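Putative phosphoribosyltransferase (Neisseria gonorrhoeae, PDB 5VOG) binds the alarmone ppGpp and is probably a phosphoribosyltransferase-like glycosyltransferase whose substrate remains undefined. Local coordinates at residues V36-M41 with N100-D105. Sequence-based numbering, arbitrary orientation.
Sequences VKYDAM and NVLVVD
The ring of Tyr38 has Leu102 CB over one face, a CH-pi contact 4.1 Å from the ring centroid, while Val36 CG1 lies above the opposite face, toward the rim. Val101 N sits at the ring's edge, in its plane. With CG anti to the carbonyl carbon (chi1 -72°), the ring lies against Val101 and Leu102, and its side chain crosses that of Leu102 at about a right angle.

The other flat groups are the Asn100 amide and the Asp39 carboxylate, whose planes are only 20° apart. Asn100 ND2 reaches Lys37 O at 3.0 Å almost straight; the oxygen lies in the amide plane, although the donor stands above the carbonyl plane of Lys37. Thr128 N binds Asn100 OD1, so both ends of the amide are gripped and its rotation is fixed. Asp39 OD2 takes Asn100 N at 2.8 Å with its anti lone pair, and Asp39 N returns a 2.8 Å bond to Asn100 O, so the two residues are joined by a pair of bonds running in opposite directions.

Here two neighbouring parallel strands, 40-45 and 101-105, enter the central sheet of the phosphoribosyltransferase-like alpha/beta fold. Ala40 pairs with Val101 and Met41 with Leu102, and Leu102 N binds Ala40 O at 2.9 Å.

Met41 and Leu102 share the sheet face covered by helix 49-59, where both touch Leu55. The Met41 chain passes Leu102 CB with its CG, then brings SD to Val104 CG2 at 3.8 Å. On the opposite face, with Ala40, Val101 packs against Ile42 and Val129.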
ATOM      1  N   VAL A  36      22.526  -7.650   4.407  1.00 39.21           N
ATOM      2  CA  VAL A  36      22.043  -6.596   5.289  1.00 37.80           C
ATOM      3  C   VAL A  36      20.616  -6.945   5.687  1.00 35.06           C
ATOM      4  O   VAL A  36      19.753  -7.142   4.821  1.00 34.63           O
ATOM      5  CB  VAL A  36      22.097  -5.215   4.618  1.00 38.21           C
ATOM      6  CG1 VAL A  36      21.451  -4.166   5.526  1.00 39.22           C
ATOM      7  CG2 VAL A  36      23.534  -4.834   4.282  1.00 39.26           C
ATOM      8  N   LYS A  37      20.367  -7.037   6.990  1.00 34.53           N
ATOM      9  CA  LYS A  37      19.028  -7.299   7.507  1.00 33.47           C
ATOM     10  C   LYS A  37      18.317  -5.966   7.701  1.00 31.33           C
ATOM     11  O   LYS A  37      18.699  -5.171   8.566  1.00 33.03           O
ATOM     12  CB  LYS A  37      19.089  -8.080   8.817  1.00 36.09           C
ATOM     13  CG  LYS A  37      17.720  -8.286   9.474  1.00 40.22           C
ATOM     14  CD  LYS A  37      16.867  -9.287   8.700  1.00 42.30           C
ATOM     15  CE  LYS A  37      15.529  -9.545   9.384  1.00 43.74           C
ATOM     16  NZ  LYS A  37      14.623  -8.366   9.292  1.00 42.54           N
ATOM     17  N   TYR A  38      17.287  -5.718   6.901  1.00 29.11           N
ATOM     18  CA  TYR A  38      16.539  -4.482   7.038  1.00 27.11           C
ATOM     19  C   TYR A  38      15.529  -4.606   8.169  1.00 27.08           C
ATOM     20  O   TYR A  38      15.002  -5.687   8.450  1.00 28.57           O
ATOM     21  CB  TYR A  38      15.865  -4.108   5.713  1.00 27.15           C
ATOM     22  CG  TYR A  38      16.908  -3.646   4.727  1.00 27.13           C
ATOM     23  CD1 TYR A  38      17.360  -2.335   4.735  1.00 27.59           C
ATOM     24  CD2 TYR A  38      17.494  -4.541   3.839  1.00 27.70           C
ATOM     25  CE1 TYR A  38      18.352  -1.915   3.861  1.00 26.32           C
ATOM     26  CE2 TYR A  38      18.476  -4.135   2.965  1.00 27.52           C
ATOM     27  CZ  TYR A  38      18.905  -2.825   2.977  1.00 27.40           C
ATOM     28  OH  TYR A  38      19.898  -2.434   2.100  1.00 30.25           O
ATOM     29  N   ASP A  39      15.299  -3.481   8.845  1.00 26.39           N
ATOM     30  CA  ASP A  39      14.428  -3.424  10.008  1.00 26.76           C
ATOM     31  C   ASP A  39      13.041  -2.903   9.679  1.00 25.65           C
ATOM     32  O   ASP A  39      12.097  -3.181  10.429  1.00 26.12           O
ATOM     33  CB  ASP A  39      15.073  -2.547  11.086  1.00 28.71           C
ATOM     34  CG  ASP A  39      16.424  -3.075  11.518  1.00 31.15           C
ATOM     35  OD1 ASP A  39      16.465  -4.195  12.074  1.00 32.72           O
ATOM     36  OD2 ASP A  39      17.449  -2.392  11.279  1.00 31.82           O
ATOM     37  N   ALA A  40      12.897  -2.184   8.572  1.00 24.34           N
ATOM     38  CA  ALA A  40      11.614  -1.644   8.151  1.00 23.49           C
ATOM     39  C   ALA A  40      11.718  -1.261   6.685  1.00 21.97           C
ATOM     40  O   ALA A  40      12.818  -1.051   6.160  1.00 24.24           O
ATOM     41  CB  ALA A  40      11.215  -0.428   8.992  1.00 25.07           C
ATOM     42  N   MET A  41      10.561  -1.191   6.029  1.00 21.33           N
ATOM     43  CA  MET A  41      10.424  -0.646   4.686  1.00 20.30           C
ATOM     44  C   MET A  41       9.864   0.766   4.773  1.00 20.30           C
ATOM     45  O   MET A  41       9.116   1.098   5.697  1.00 22.27           O
ATOM     46  CB  MET A  41       9.491  -1.505   3.823  1.00 21.10           C
ATOM     47  CG  MET A  41      10.115  -2.802   3.351  1.00 22.69           C
ATOM     48  SD  MET A  41       8.943  -3.809   2.410  1.00 23.46           S
ATOM     49  CE  MET A  41       8.231  -4.823   3.709  1.00 23.13           C
ATOM     50  N   ASN A 100      18.217  -0.047   9.856  1.00 29.41           N
ATOM     51  CA  ASN A 100      18.339  -0.226   8.415  1.00 28.14           C
ATOM     52  C   ASN A 100      16.952  -0.132   7.792  1.00 26.77           C
ATOM     53  O   ASN A 100      16.047  -0.874   8.188  1.00 27.41           O
ATOM     54  CB  ASN A 100      18.965  -1.580   8.084  1.00 29.73           C
ATOM     55  CG  ASN A 100      20.354  -1.732   8.651  1.00 31.74           C
ATOM     56  OD1 ASN A 100      21.107  -0.768   8.726  1.00 32.77           O
ATOM     57  ND2 ASN A 100      20.700  -2.947   9.058  1.00 33.36           N
ATOM     58  N   VAL A 101      16.781   0.757   6.815  1.00 25.86           N
ATOM     59  CA  VAL A 101      15.477   0.945   6.183  1.00 23.79           C
ATOM     60  C   VAL A 101      15.595   0.717   4.682  1.00 23.34           C
ATOM     61  O   VAL A 101      16.580   1.118   4.048  1.00 24.15           O
ATOM     62  CB  VAL A 101      14.874   2.333   6.496  1.00 24.69           C
ATOM     63  CG1 VAL A 101      14.568   2.453   7.996  1.00 26.53           C
ATOM     64  CG2 VAL A 101      15.781   3.455   6.024  1.00 25.95           C
ATOM     65  N   LEU A 102      14.580   0.060   4.118  1.00 23.17           N
ATOM     66  CA  LEU A 102      14.531  -0.318   2.707  1.00 21.78           C
ATOM     67  C   LEU A 102      13.434   0.500   2.034  1.00 21.82           C
ATOM     68  O   LEU A 102      12.245   0.294   2.301  1.00 22.36           O
ATOM     69  CB  LEU A 102      14.255  -1.814   2.549  1.00 22.85           C
ATOM     70  CG  LEU A 102      14.225  -2.330   1.112  1.00 23.25           C
ATOM     71  CD1 LEU A 102      15.629  -2.251   0.500  1.00 25.73           C
ATOM     72  CD2 LEU A 102      13.665  -3.748   1.044  1.00 24.28           C
ATOM     73  N   VAL A 103      13.830   1.415   1.153  1.00 21.60           N
ATOM     74  CA  VAL A 103      12.881   2.216   0.385  1.00 21.05           C
ATOM     75  C   VAL A 103      12.342   1.354  -0.751  1.00 20.74           C
ATOM     76  O   VAL A 103      13.116   0.685  -1.438  1.00 24.34           O
ATOM     77  CB  VAL A 103      13.577   3.483  -0.146  1.00 22.22           C
ATOM     78  CG1 VAL A 103      12.641   4.327  -0.992  1.00 24.47           C
ATOM     79  CG2 VAL A 103      14.166   4.300   1.020  1.00 24.45           C
ATOM     80  N   VAL A 104      11.018   1.352  -0.953  1.00 20.84           N
ATOM     81  CA  VAL A 104      10.371   0.465  -1.924  1.00 20.41           C
ATOM     82  C   VAL A 104       9.542   1.288  -2.906  1.00 20.60           C
ATOM     83  O   VAL A 104       8.746   2.138  -2.494  1.00 20.75           O
ATOM     84  CB  VAL A 104       9.482  -0.590  -1.230  1.00 20.42           C
ATOM     85  CG1 VAL A 104       8.765  -1.454  -2.272  1.00 21.51           C
ATOM     86  CG2 VAL A 104      10.290  -1.438  -0.254  1.00 22.04           C
ATOM     87  N   ASP A 105       9.706   1.026  -4.206  1.00 19.72           N
ATOM     88  CA  ASP A 105       8.858   1.657  -5.213  1.00 20.17           C
ATOM     89  C   ASP A 105       8.596   0.662  -6.337  1.00 20.51           C
ATOM     90  O   ASP A 105       9.218  -0.400  -6.397  1.00 20.50           O
ATOM     91  CB  ASP A 105       9.478   2.957  -5.739  1.00 21.12           C
ATOM     92  CG  ASP A 105       8.440   4.025  -6.027  1.00 23.48           C
ATOM     93  OD1 ASP A 105       7.275   3.670  -6.293  1.00 23.07           O
ATOM     94  OD2 ASP A 105       8.790   5.226  -6.001  1.00 25.81           O
TER